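PDB 4US5: luciferase-like monooxygenase from Streptomyces bottropensis, which probably acts as a flavin-using monooxygenase of the bacterial luciferase family, carrying out oxidations in which molecular oxygen is incorporated or reduced. Local coordinates for residues V9-E17 with A50-A58; L25-A35 with L62-I73. One frame throughout, in Å; residues are numbered along the deposited sequence. Where two conformers were deposited one is given.

Contact 1 (V9-E17 with A50-A58). With NA (sodium ion), chain Q; NA (sodium ion), chain R; NA (sodium ion), chain L.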
ATOM      1  N   VAL B   9      12.764 -14.141   6.408  1.00 16.33           N
ATOM      2  CA  VAL B   9      11.994 -13.631   7.566  1.00 16.21           C
ATOM      3  C   VAL B   9      10.525 -13.538   7.149  1.00 15.95           C
ATOM      4  O   VAL B   9      10.231 -13.102   6.051  1.00 17.71           O
ATOM      5  CB  VAL B   9      12.451 -12.230   8.029  1.00 17.39           C
ATOM      6  CG1 VAL B   9      11.638 -11.768   9.211  1.00 17.89           C
ATOM      7  CG2 VAL B   9      13.940 -12.188   8.327  1.00 17.68           C
ATOM      8  N   VAL B  10       9.637 -14.038   8.007  1.00 15.62           N
ATOM      9  CA  VAL B  10       8.201 -13.852   7.871  1.00 16.40           C
ATOM     10  C   VAL B  10       7.751 -13.086   9.096  1.00 16.32           C
ATOM     11  O   VAL B  10       7.917 -13.556  10.238  1.00 16.76           O
ATOM     12  CB  VAL B  10       7.472 -15.212   7.715  1.00 18.14           C
ATOM     13  CG1 VAL B  10       5.982 -15.020   7.556  1.00 18.08           C
ATOM     14  CG2 VAL B  10       8.032 -15.978   6.513  1.00 18.91           C
ATOM     15  N   GLU B  11       7.209 -11.893   8.863  1.00 14.93           N
ATOM     16  CA  GLU B  11       6.939 -10.930   9.882  1.00 17.23           C
ATOM     17  C   GLU B  11       5.428 -10.687   9.992  1.00 16.55           C
ATOM     18  O   GLU B  11       4.812 -10.132   9.088  1.00 18.68           O
ATOM     19  CB  GLU B  11       7.671  -9.621   9.548  1.00 17.37           C
ATOM     20  CG  GLU B  11       7.201  -8.369  10.336  1.00 19.39           C
ATOM     21  CD  GLU B  11       7.526  -8.429  11.814  1.00 21.07           C
ATOM     22  OE1 GLU B  11       7.132  -9.395  12.502  1.00 21.69           O
ATOM     23  OE2 GLU B  11       8.193  -7.493  12.308  1.00 23.32           O
ATOM     24  N   GLN B  12       4.847 -11.093  11.114  1.00 17.38           N
ATOM     25  CA  GLN B  12       3.444 -10.791  11.394  1.00 19.38           C
ATOM     26  C   GLN B  12       3.268  -9.531  12.261  1.00 20.47           C
ATOM     27  O   GLN B  12       2.163  -9.059  12.464  1.00 21.12           O
ATOM     28  CB  GLN B  12       2.768 -12.017  11.998  1.00 21.72           C
ATOM     29  CG  GLN B  12       3.002 -12.239  13.467  1.00 21.74           C
ATOM     30  CD  GLN B  12       4.375 -12.770  13.840  1.00 24.69           C
ATOM     31  OE1 GLN B  12       5.388 -12.508  13.180  1.00 27.83           O
ATOM     32  NE2 GLN B  12       4.435 -13.417  14.983  1.00 26.26           N
ATOM     33  N   ALA B  13       4.394  -8.958  12.692  1.00 18.21           N
ATOM     34  CA  ALA B  13       4.395  -7.702  13.466  1.00 18.30           C
ATOM     35  C   ALA B  13       3.581  -7.805  14.757  1.00 17.31           C
ATOM     36  O   ALA B  13       2.596  -7.095  14.952  1.00 17.90           O
ATOM     37  CB  ALA B  13       3.938  -6.544  12.618  1.00 17.98           C
ATOM     38  N   PRO B  14       4.019  -8.681  15.654  1.00 17.67           N
ATOM     39  CA  PRO B  14       3.271  -8.814  16.891  1.00 17.45           C
ATOM     40  C   PRO B  14       3.313  -7.530  17.714  1.00 16.79           C
ATOM     41  O   PRO B  14       4.270  -6.769  17.646  1.00 16.45           O
ATOM     42  CB  PRO B  14       3.962  -9.983  17.604  1.00 18.71           C
ATOM     43  CG  PRO B  14       5.215 -10.225  16.881  1.00 19.22           C
ATOM     44  CD  PRO B  14       5.214  -9.530  15.601  1.00 18.36           C
ATOM     45  N   VAL B  15       2.247  -7.295  18.462  1.00 17.50           N
ATOM     46  CA  VAL B  15       2.187  -6.163  19.385  1.00 16.52           C
ATOM     47  C   VAL B  15       2.433  -6.717  20.775  1.00 16.94           C
ATOM     48  O   VAL B  15       1.790  -7.705  21.202  1.00 18.57           O
ATOM     49  CB  VAL B  15       0.827  -5.477  19.327  1.00 17.65           C
ATOM     50  CG1 VAL B  15       0.840  -4.211  20.195  1.00 18.64           C
ATOM     51  CG2 VAL B  15       0.478  -5.119  17.866  1.00 18.96           C
ATOM     52  N   VAL B  16       3.379  -6.114  21.478  1.00 16.43           N
ATOM     53  CA  VAL B  16       3.905  -6.722  22.699  1.00 17.55           C
ATOM     54  C   VAL B  16       3.550  -5.829  23.925  1.00 18.75           C
ATOM     55  O   VAL B  16       3.375  -4.626  23.813  1.00 20.45           O
ATOM     56  CB  VAL B  16       5.408  -6.936  22.628  1.00 16.05           C
ATOM     57  CG1 VAL B  16       5.770  -7.678  21.324  1.00 16.91           C
ATOM     58  CG2 VAL B  16       6.180  -5.632  22.704  1.00 15.97           C
ATOM     59  N   GLU B  17       3.381  -6.482  25.058  1.00 20.65           N
ATOM     60  CA  GLU B  17       2.975  -5.796  26.286  1.00 20.49           C
ATOM     61  C   GLU B  17       3.904  -4.652  26.618  1.00 20.31           C
ATOM     62  O   GLU B  17       5.126  -4.794  26.626  1.00 20.76           O
ATOM     63  CB  GLU B  17       2.934  -6.765  27.475  1.00 23.37           C
ATOM     64  CG  GLU B  17       2.347  -6.115  28.742  1.00 26.88           C
ATOM     65  CD  GLU B  17       0.876  -5.798  28.553  1.00 34.65           C
ATOM     66  OE1 GLU B  17       0.088  -6.726  28.227  1.00 43.11           O
ATOM     67  OE2 GLU B  17       0.499  -4.624  28.675  1.00 40.40           O
ATOM     68  N   ALA B  50      -8.041  -7.326  12.657  1.00 23.19           N
ATOM     69  CA  ALA B  50      -8.831  -7.230  13.897  1.00 24.45           C
ATOM     70  C   ALA B  50      -8.265  -8.051  15.073  1.00 26.43           C
ATOM     71  O   ALA B  50      -9.003  -8.598  15.879  1.00 27.26           O
ATOM     72  CB  ALA B  50     -10.264  -7.635  13.593  1.00 24.46           C
ATOM     73  N   GLU B  51      -6.934  -8.118  15.173  1.00 26.31           N
ATOM     74  CA  GLU B  51      -6.245  -8.785  16.271  1.00 27.68           C
ATOM     75  C   GLU B  51      -5.398  -7.726  16.975  1.00 29.01           C
ATOM     76  O   GLU B  51      -4.564  -7.068  16.330  1.00 27.09           O
ATOM     77  CB  GLU B  51      -5.362  -9.912  15.752  1.00 29.01           C
ATOM     78  CG  GLU B  51      -6.151 -11.122  15.274  1.00 31.44           C
ATOM     79  CD  GLU B  51      -5.309 -12.205  14.640  1.00 32.57           C
ATOM     80  OE1 GLU B  51      -4.123 -11.969  14.292  1.00 31.20           O
ATOM     81  OE2 GLU B  51      -5.885 -13.310  14.394  1.00 32.96           O
ATOM     82  N   ILE B  52      -5.622  -7.518  18.277  1.00 28.26           N
ATOM     83  CA  ILE B  52      -4.852  -6.513  18.993  1.00 25.59           C
ATOM     84  C   ILE B  52      -3.384  -6.900  19.029  1.00 23.18           C
ATOM     85  O   ILE B  52      -2.527  -6.046  19.245  1.00 19.73           O
ATOM     86  CB  ILE B  52      -5.379  -6.225  20.441  1.00 26.31           C
ATOM     87  CG1 ILE B  52      -5.409  -7.491  21.318  1.00 27.55           C
ATOM     88  CG2 ILE B  52      -6.755  -5.586  20.379  1.00 31.09           C
ATOM     89  CD1 ILE B  52      -5.565  -7.168  22.806  1.00 29.40           C
ATOM     90  N   PHE B  53      -3.086  -8.180  18.837  1.00 21.01           N
ATOM     91  CA  PHE B  53      -1.712  -8.635  19.035  1.00 20.08           C
ATOM     92  C   PHE B  53      -0.928  -8.744  17.713  1.00 20.14           C
ATOM     93  O   PHE B  53       0.221  -9.136  17.762  1.00 16.74           O
ATOM     94  CB  PHE B  53      -1.660  -9.993  19.758  1.00 21.97           C
ATOM     95  CG  PHE B  53      -2.577 -11.028  19.149  1.00 22.96           C
ATOM     96  CD1 PHE B  53      -2.139 -11.827  18.106  1.00 24.83           C
ATOM     97  CD2 PHE B  53      -3.863 -11.196  19.631  1.00 22.63           C
ATOM     98  CE1 PHE B  53      -2.995 -12.783  17.531  1.00 27.15           C
ATOM     99  CE2 PHE B  53      -4.704 -12.142  19.088  1.00 26.03           C
ATOM    100  CZ  PHE B  53      -4.277 -12.930  18.019  1.00 25.42           C
ATOM    101  N   ASN B  54      -1.530  -8.367  16.586  1.00 18.06           N
ATOM    102  CA  ASN B  54      -0.788  -8.278  15.310  1.00 20.08           C
ATOM    103  C   ASN B  54      -1.091  -6.933  14.662  1.00 20.05           C
ATOM    104  O   ASN B  54      -2.264  -6.555  14.516  1.00 19.45           O
ATOM    105  CB  ASN B  54      -1.176  -9.421  14.400  1.00 21.86           C
ATOM    106  CG  ASN B  54      -0.575 -10.743  14.821  1.00 23.96           C
ATOM    107  OD1 ASN B  54       0.600 -10.842  15.174  1.00 25.23           O
ATOM    108  ND2 ASN B  54      -1.368 -11.806  14.703  1.00 26.30           N
ATOM    109  N   ALA B  55      -0.052  -6.245  14.202  1.00 18.35           N
ATOM    110  CA  ALA B  55      -0.160  -4.820  13.803  1.00 17.67           C
ATOM    111  C   ALA B  55      -0.451  -4.520  12.314  1.00 18.60           C
ATOM    112  O   ALA B  55      -0.674  -3.371  11.971  1.00 20.07           O
ATOM    113  CB  ALA B  55       1.100  -4.090  14.203  1.00 16.56           C
ATOM    114  N   VAL B  56      -0.401  -5.521  11.442  1.00 17.07           N
ATOM    115  CA  VAL B  56      -0.442  -5.269  10.011  1.00 16.95           C
ATOM    116  C   VAL B  56      -1.584  -5.995   9.310  1.00 16.75           C
ATOM    117  O   VAL B  56      -1.471  -7.185   8.966  1.00 17.67           O
ATOM    118  CB  VAL B  56       0.863  -5.680   9.295  1.00 19.86           C
ATOM    119  CG1 VAL B  56       0.773  -5.347   7.806  1.00 18.84           C
ATOM    120  CG2 VAL B  56       2.031  -4.956   9.892  1.00 20.50           C
ATOM    121  N   PRO B  57      -2.669  -5.267   9.050  1.00 19.02           N
ATOM    122  CA  PRO B  57      -3.743  -5.788   8.223  1.00 19.61           C
ATOM    123  C   PRO B  57      -3.495  -5.559   6.732  1.00 18.76           C
ATOM    124  O   PRO B  57      -4.238  -6.135   5.893  1.00 18.66           O
ATOM    125  CB  PRO B  57      -4.960  -4.980   8.693  1.00 18.91           C
ATOM    126  CG  PRO B  57      -4.404  -3.662   9.088  1.00 19.99           C
ATOM    127  CD  PRO B  57      -2.992  -3.955   9.607  1.00 19.02           C
ATOM    128  N   ALA B  58      -2.541  -4.674   6.398  1.00 17.64           N
ATOM    129  CA  ALA B  58      -2.282  -4.233   5.020  1.00 18.31           C
ATOM    130  C   ALA B  58      -0.785  -4.366   4.702  1.00 17.38           C
ATOM    131  O   ALA B  58      -0.035  -3.395   4.755  1.00 16.42           O
ATOM    132  CB  ALA B  58      -2.741  -2.815   4.800  1.00 19.40           C
TER
HETATM  133 NA    NA Q1340      -4.708  -7.110  13.343  1.00 34.11          NA
HETATM  134 NA    NA R1341       7.898 -12.995  12.849  1.00 31.76          NA
HETATM  135 NA    NA L1335       7.393  -6.074  14.587  1.00 26.64          NA
HETATM  136  O   HOH W   1      -0.120  -8.596  11.191  1.00 22.61           O
HETATM  137  O   HOH W   2       1.750 -12.843  16.667  1.00 36.93           O
HETATM  138  O   HOH W   3       6.962  -6.794  17.377  1.00 16.91           O
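At the carboxy-terminal mouth of the TIM barrel, the loops that follow strands 6-11 and 42-45 meet in a single beta bridge, P14 with N54. Two backbone bonds define it: A55 N to A13 O (2.9 Å) and V15 N to F53 O (2.8 Å), the latter straighter at 163° although its donor lies above the F53 carbonyl plane. On one flank A13 CB packs on V56 CG2 at 3.7 Å; V15 CG2 meets A55 CB at 3.9 Å. The amides of Q12 and N54 stand 56° apart. With chi1 at 81°, Q12 CG sits between its own N and carbonyl carbon and touches N54 OD1 (3.3 Å), while a water joins Q12 NE2 to N54 OD1. Q12 NE2 also donates to S314 O, and Q12 OE1 shares a sodium ion with V10 O, at a site that also includes S314. N54 ND2 is tied in its amide plane to E51 OE1 (2.8 Å), and a second sodium ion gathers E51 O, N54 O, H48 O and S159 OG of the second subunit. E11 OE1 receives A13 N at 2.8 Å from above the carboxylate plane and pairs with R322; E11 OE2 binds a third sodium ion at 2.8 Å, which S24 O also binds. Replacing E11 by alanine removes the carboxylate and would probably leave A13 N without this acceptor, R322 without this counter-charge and that sodium ion short of a ligand. Strand 6-11, which leads into the bridge, runs between strands 42-45 and 309-313, and V56 reaches L25 of helix 21-38 and V45 of strand 42-45.

Contact 2 (L25-A35 with L62-I73)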
ATOM      1  N   LEU B  25       5.494  -1.767  14.023  1.00 17.58           N
ATOM      2  CA  LEU B  25       5.879  -1.404  12.661  1.00 16.32           C
ATOM      3  C   LEU B  25       7.325  -0.925  12.560  1.00 15.98           C
ATOM      4  O   LEU B  25       8.054  -1.286  11.632  1.00 15.36           O
ATOM      5  CB  LEU B  25       4.902  -0.359  12.062  1.00 16.89           C
ATOM      6  CG  LEU B  25       3.431  -0.749  12.096  1.00 17.46           C
ATOM      7  CD1 LEU B  25       2.581   0.299  11.411  1.00 19.19           C
ATOM      8  CD2 LEU B  25       3.173  -2.113  11.484  1.00 17.89           C
ATOM      9  N   GLN B  26       7.735  -0.066  13.488  1.00 17.50           N
ATOM     10  CA  GLN B  26       9.103   0.421  13.516  1.00 18.90           C
ATOM     11  C   GLN B  26      10.070  -0.747  13.719  1.00 16.52           C
ATOM     12  O   GLN B  26      11.123  -0.833  13.080  1.00 17.19           O
ATOM     13  CB  GLN B  26       9.292   1.512  14.629  1.00 20.20           C
ATOM     14  CG  GLN B  26       8.588   2.862  14.307  1.00 24.77           C
ATOM     15  CD  GLN B  26       8.970   3.409  12.938  1.00 26.45           C
ATOM     16  OE1 GLN B  26      10.154   3.495  12.615  1.00 26.01           O
ATOM     17  NE2 GLN B  26       7.958   3.696  12.092  1.00 25.20           N
ATOM     18  N   HIS B  27       9.698  -1.656  14.594  1.00 17.58           N
ATOM     19  CA  HIS B  27      10.534  -2.846  14.810  1.00 17.58           C
ATOM     20  C   HIS B  27      10.639  -3.732  13.597  1.00 16.93           C
ATOM     21  O   HIS B  27      11.688  -4.380  13.384  1.00 18.33           O
ATOM     22  CB  HIS B  27      10.057  -3.617  16.008  1.00 17.81           C
ATOM     23  CG  HIS B  27      10.372  -2.951  17.293  1.00 18.54           C
ATOM     24  ND1 HIS B  27       9.635  -3.160  18.430  1.00 20.40           N
ATOM     25  CD2 HIS B  27      11.304  -2.016  17.611  1.00 19.72           C
ATOM     26  CE1 HIS B  27      10.070  -2.368  19.394  1.00 20.50           C
ATOM     27  NE2 HIS B  27      11.109  -1.688  18.936  1.00 19.51           N
ATOM     28  N   SER B  28       9.600  -3.748  12.761  1.00 17.50           N
ATOM     29  CA  SER B  28       9.624  -4.529  11.497  1.00 16.02           C
ATOM     30  C   SER B  28      10.623  -3.990  10.574  1.00 15.81           C
ATOM     31  O   SER B  28      11.413  -4.720   9.956  1.00 14.58           O
ATOM     32  CB  SER B  28       8.248  -4.507  10.803  1.00 18.74           C
ATOM     33  OG  SER B  28       7.293  -5.187  11.577  1.00 21.19           O
ATOM     34  N   ILE B  29      10.652  -2.674  10.474  1.00 16.11           N
ATOM     35  CA  ILE B  29      11.645  -2.016   9.632  1.00 17.19           C
ATOM     36  C   ILE B  29      13.083  -2.274  10.089  1.00 16.58           C
ATOM     37  O   ILE B  29      13.960  -2.591   9.272  1.00 16.88           O
ATOM     38  CB  ILE B  29      11.358  -0.490   9.593  1.00 17.63           C
ATOM     39  CG1 ILE B  29      10.009  -0.251   8.930  1.00 18.64           C
ATOM     40  CG2 ILE B  29      12.453   0.258   8.859  1.00 18.96           C
ATOM     41  CD1 ILE B  29       9.448   1.157   9.125  1.00 20.92           C
ATOM     42  N   GLU B  30      13.307  -2.178  11.397  1.00 17.45           N
ATOM     43  CA  GLU B  30      14.595  -2.460  11.978  1.00 19.17           C
ATOM     44  C   GLU B  30      15.048  -3.904  11.708  1.00 17.11           C
ATOM     45  O   GLU B  30      16.207  -4.165  11.300  1.00 16.39           O
ATOM     46  CB  GLU B  30      14.564  -2.255  13.488  1.00 21.05           C
ATOM     47  CG  GLU B  30      15.969  -2.259  14.074  1.00 24.54           C
ATOM     48  CD  GLU B  30      16.035  -1.939  15.561  1.00 28.23           C
ATOM     49  OE1 GLU B  30      14.969  -1.935  16.250  1.00 23.70           O
ATOM     50  OE2 GLU B  30      17.195  -1.722  16.042  1.00 26.93           O
ATOM     51  N   LEU B  31      14.129  -4.828  11.847  1.00 16.36           N
ATOM     52  CA  LEU B  31      14.438  -6.237  11.571  1.00 15.69           C
ATOM     53  C   LEU B  31      14.741  -6.452  10.107  1.00 15.90           C
ATOM     54  O   LEU B  31      15.674  -7.187   9.756  1.00 16.88           O
ATOM     55  CB  LEU B  31      13.323  -7.146  12.048  1.00 16.39           C
ATOM     56  CG  LEU B  31      13.505  -8.625  11.771  1.00 18.03           C
ATOM     57  CD1 LEU B  31      14.757  -9.170  12.437  1.00 18.52           C
ATOM     58  CD2 LEU B  31      12.265  -9.395  12.226  1.00 21.24           C
ATOM     59  N   ALA B  32      13.988  -5.807   9.222  1.00 15.34           N
ATOM     60  CA  ALA B  32      14.237  -5.930   7.799  1.00 16.32           C
ATOM     61  C   ALA B  32      15.620  -5.379   7.383  1.00 18.14           C
ATOM     62  O   ALA B  32      16.291  -5.974   6.581  1.00 17.66           O
ATOM     63  CB  ALA B  32      13.156  -5.229   7.009  1.00 16.33           C
ATOM     64  N   ARG B  33      16.005  -4.237   7.940  0.50 19.74           N
ATOM     65  CA  ARG B  33      17.338  -3.677   7.680  0.50 20.23           C
ATOM     66  C   ARG B  33      18.436  -4.651   8.153  0.50 19.39           C
ATOM     67  O   ARG B  33      19.400  -4.924   7.428  0.50 18.47           O
ATOM     68  CB  ARG B  33      17.500  -2.341   8.381  0.50 23.41           C
ATOM     69  CG  ARG B  33      16.705  -1.189   7.785  0.50 26.56           C
ATOM     70  CD  ARG B  33      17.108   0.043   8.610  0.50 29.39           C
ATOM     71  NE  ARG B  33      16.353   1.249   8.349  0.50 32.44           N
ATOM     72  CZ  ARG B  33      15.592   1.858   9.244  0.50 32.43           C
ATOM     73  NH1 ARG B  33      15.440   1.346  10.463  0.50 33.53           N
ATOM     74  NH2 ARG B  33      14.962   2.971   8.906  0.50 32.59           N
ATOM     75  N   LEU B  34      18.236  -5.236   9.325  1.00 18.71           N
ATOM     76  CA  LEU B  34      19.186  -6.250   9.835  1.00 20.69           C
ATOM     77  C   LEU B  34      19.253  -7.452   8.922  1.00 19.69           C
ATOM     78  O   LEU B  34      20.346  -7.896   8.527  1.00 19.16           O
ATOM     79  CB  LEU B  34      18.839  -6.648  11.248  1.00 20.63           C
ATOM     80  CG  LEU B  34      19.760  -7.707  11.879  1.00 22.14           C
ATOM     81  CD1 LEU B  34      21.205  -7.163  11.992  1.00 23.70           C
ATOM     82  CD2 LEU B  34      19.263  -8.099  13.225  1.00 25.32           C
ATOM     83  N   ALA B  35      18.081  -7.966   8.556  1.00 19.55           N
ATOM     84  CA  ALA B  35      18.003  -9.119   7.689  1.00 19.73           C
ATOM     85  C   ALA B  35      18.632  -8.854   6.338  1.00 18.46           C
ATOM     86  O   ALA B  35      19.308  -9.726   5.755  1.00 18.20           O
ATOM     87  CB  ALA B  35      16.553  -9.560   7.554  1.00 17.90           C
ATOM     88  N   LEU B  62       3.387  -1.839   4.434  1.00 16.03           N
ATOM     89  CA  LEU B  62       4.686  -2.078   5.035  1.00 16.37           C
ATOM     90  C   LEU B  62       5.747  -2.536   3.999  1.00 15.97           C
ATOM     91  O   LEU B  62       6.894  -2.168   4.097  1.00 15.26           O
ATOM     92  CB  LEU B  62       4.557  -3.093   6.189  1.00 17.12           C
ATOM     93  CG  LEU B  62       5.692  -3.126   7.203  1.00 21.61           C
ATOM     94  CD1 LEU B  62       5.943  -1.793   7.856  1.00 20.10           C
ATOM     95  CD2 LEU B  62       5.498  -4.192   8.274  1.00 22.44           C
ATOM     96  N   ILE B  63       5.327  -3.311   2.992  1.00 15.44           N
ATOM     97  CA  ILE B  63       6.196  -3.681   1.894  1.00 14.86           C
ATOM     98  C   ILE B  63       6.719  -2.446   1.170  1.00 16.19           C
ATOM     99  O   ILE B  63       7.932  -2.318   0.897  1.00 16.52           O
ATOM    100  CB  ILE B  63       5.496  -4.647   0.918  1.00 14.86           C
ATOM    101  CG1 ILE B  63       5.191  -5.966   1.638  1.00 14.74           C
ATOM    102  CG2 ILE B  63       6.349  -4.874  -0.312  1.00 15.07           C
ATOM    103  CD1 ILE B  63       4.095  -6.728   0.986  1.00 15.56           C
ATOM    104  N   ALA B  64       5.842  -1.522   0.873  1.00 14.65           N
ATOM    105  CA  ALA B  64       6.234  -0.303   0.168  1.00 16.25           C
ATOM    106  C   ALA B  64       7.314   0.461   0.942  1.00 16.17           C
ATOM    107  O   ALA B  64       8.241   1.034   0.352  1.00 18.94           O
ATOM    108  CB  ALA B  64       5.002   0.564  -0.029  1.00 16.73           C
ATOM    109  N   ARG B  65       7.196   0.474   2.258  1.00 16.22           N
ATOM    110  CA  ARG B  65       8.183   1.144   3.093  1.00 15.00           C
ATOM    111  C   ARG B  65       9.476   0.353   3.207  1.00 16.38           C
ATOM    112  O   ARG B  65      10.563   0.891   3.041  1.00 16.74           O
ATOM    113  CB  ARG B  65       7.608   1.409   4.467  1.00 14.73           C
ATOM    114  CG  ARG B  65       8.612   1.969   5.489  1.00 15.40           C
ATOM    115  CD  ARG B  65       9.244   3.274   5.014  1.00 15.28           C
ATOM    116  NE  ARG B  65      10.109   3.803   6.052  1.00 17.39           N
ATOM    117  CZ  ARG B  65       9.705   4.335   7.199  1.00 17.35           C
ATOM    118  NH1 ARG B  65       8.433   4.567   7.434  1.00 17.96           N
ATOM    119  NH2 ARG B  65      10.611   4.667   8.131  1.00 19.27           N
ATOM    120  N   ILE B  66       9.352  -0.926   3.536  1.00 14.73           N
ATOM    121  CA  ILE B  66      10.537  -1.743   3.799  1.00 15.21           C
ATOM    122  C   ILE B  66      11.416  -1.920   2.571  1.00 15.62           C
ATOM    123  O   ILE B  66      12.637  -1.938   2.701  1.00 16.33           O
ATOM    124  CB  ILE B  66      10.157  -3.122   4.415  1.00 15.92           C
ATOM    125  CG1 ILE B  66       9.689  -2.887   5.868  1.00 16.11           C
ATOM    126  CG2 ILE B  66      11.309  -4.114   4.290  1.00 16.11           C
ATOM    127  CD1 ILE B  66       9.153  -4.101   6.566  1.00 17.38           C
ATOM    128  N   ALA B  67      10.817  -1.998   1.384  1.00 15.95           N
ATOM    129  CA  ALA B  67      11.614  -2.068   0.147  1.00 13.97           C
ATOM    130  C   ALA B  67      12.440  -0.810  -0.073  1.00 17.54           C
ATOM    131  O   ALA B  67      13.538  -0.872  -0.653  1.00 15.84           O
ATOM    132  CB  ALA B  67      10.751  -2.350  -1.031  1.00 14.49           C
ATOM    133  N   ALA B  68      11.952   0.326   0.395  1.00 16.82           N
ATOM    134  CA  ALA B  68      12.739   1.590   0.331  1.00 18.77           C
ATOM    135  C   ALA B  68      13.878   1.655   1.341  1.00 20.95           C
ATOM    136  O   ALA B  68      14.794   2.460   1.195  1.00 21.74           O
ATOM    137  CB  ALA B  68      11.815   2.797   0.565  1.00 19.73           C
ATOM    138  N   GLU B  69      13.794   0.837   2.393  1.00 19.81           N
ATOM    139  CA  GLU B  69      14.767   0.833   3.499  1.00 20.25           C
ATOM    140  C   GLU B  69      15.850  -0.243   3.334  1.00 19.14           C
ATOM    141  O   GLU B  69      16.728  -0.345   4.181  1.00 20.66           O
ATOM    142  CB  GLU B  69      14.037   0.572   4.810  1.00 22.88           C
ATOM    143  CG  GLU B  69      13.008   1.604   5.180  1.00 23.36           C
ATOM    144  CD  GLU B  69      13.620   2.839   5.807  1.00 30.53           C
ATOM    145  OE1 GLU B  69      14.827   2.798   6.141  1.00 36.43           O
ATOM    146  OE2 GLU B  69      12.897   3.849   5.943  1.00 29.87           O
ATOM    147  N   THR B  70      15.766  -1.033   2.266  1.00 20.37           N
ATOM    148  CA  THR B  70      16.624  -2.181   2.050  1.00 20.06           C
ATOM    149  C   THR B  70      17.057  -2.218   0.603  1.00 20.69           C
ATOM    150  O   THR B  70      16.457  -1.585  -0.253  1.00 19.63           O
ATOM    151  CB  THR B  70      15.887  -3.493   2.375  1.00 18.36           C
ATOM    152  OG1 THR B  70      14.691  -3.560   1.606  1.00 17.36           O
ATOM    153  CG2 THR B  70      15.553  -3.589   3.823  1.00 18.54           C
ATOM    154  N   SER B  71      18.124  -2.962   0.321  1.00 22.96           N
ATOM    155  CA  SER B  71      18.677  -2.984  -1.023  1.00 24.57           C
ATOM    156  C   SER B  71      18.720  -4.319  -1.672  1.00 22.55           C
ATOM    157  O   SER B  71      18.527  -4.410  -2.876  1.00 27.11           O
ATOM    158  CB  SER B  71      20.120  -2.424  -1.017  1.00 27.35           C
ATOM    159  OG  SER B  71      20.099  -1.100  -0.534  1.00 37.45           O
ATOM    160  N   GLY B  72      19.089  -5.352  -0.926  1.00 21.36           N
ATOM    161  CA  GLY B  72      19.318  -6.673  -1.547  1.00 20.98           C
ATOM    162  C   GLY B  72      18.244  -7.728  -1.286  1.00 19.42           C
ATOM    163  O   GLY B  72      17.925  -8.517  -2.141  1.00 20.58           O
ATOM    164  N   ILE B  73      17.729  -7.740  -0.082  1.00 19.95           N
ATOM    165  CA  ILE B  73      16.674  -8.696   0.305  1.00 18.01           C
ATOM    166  C   ILE B  73      15.447  -8.496  -0.561  1.00 18.62           C
ATOM    167  O   ILE B  73      15.063  -7.367  -0.868  1.00 20.93           O
ATOM    168  CB  ILE B  73      16.389  -8.533   1.805  1.00 16.89           C
ATOM    169  CG1 ILE B  73      15.654  -9.761   2.393  1.00 15.69           C
ATOM    170  CG2 ILE B  73      15.638  -7.241   2.109  1.00 16.79           C
ATOM    171  CD1 ILE B  73      15.708  -9.768   3.897  1.00 16.28           C
TER
HETATM  172  O   HOH W   4       7.691   5.601   9.896  1.00 19.52           O
HETATM  173  O   HOH W   5      10.750   5.583  10.774  1.00 31.43           O
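E69 OE1 accepts two donors from R33, which was deposited in two conformers; in the one described, NH2 lies at 2.8 Å and NE, more weakly, at 3.1 Å. The guanidinium and carboxylate planes are 84° apart, and NH2 comes in from above the carboxylate. The other oxygen, E69 OE2, belongs to R65: R65 NE reaches it at 2.8 Å in a nearly straight bond (168°) within the guanidinium plane. One carboxylate thus bridges two arginines, and its charge is probably shared between them.

I29 lies beneath this network. Its CD1 is centred over a face of the R65 guanidinium, 3.7 Å from R65 CZ, and its CG2 lies under the R33 guanidinium. With CG1 anti to the carbonyl carbon and the chain extended beyond it, I29 CD1 is carried toward R65. Two waters bridge Q26 to R65 at the guanidinium edge. Deeper in, A32 CB and I66 CG2 are tight at 3.5 Å, S28 CB touches L62 CD2 at 3.7 Å, and A35 CB meets I73 CD1 at 3.8 Å.

The two helical segments run at 41° to each other, with axes 9.8 Å apart at closest approach. Both rest on the barrel wall: A32, I66 and I73 lie against F43 of strand 42-45, and T70 against V75 of strand 74-81. L31 faces helix 319-332, while R65 meets the second subunit.

Overall arrangement
The two contacts have centres 15 Å apart and interleave along the chain: 9-17, 25-35, 50-58, then 62-73. This order follows the first two beta-alpha units of the barrel, strand 6-11 with helix 21-38 and strand 42-45 with helix 59-68. Contact 1 joins the loops that lead from these strands to their helices, whereas contact 2 joins the helices themselves on the outside of the parallel sheet. They touch directly: E11 OE2 and S28 OG, 2.6 Å apart, probably share a hydrogen bond, and V9 CG2 packs on A35 CB. Adjacent units are therefore tied at both loop and helix level, and both contacts also reach the second subunit.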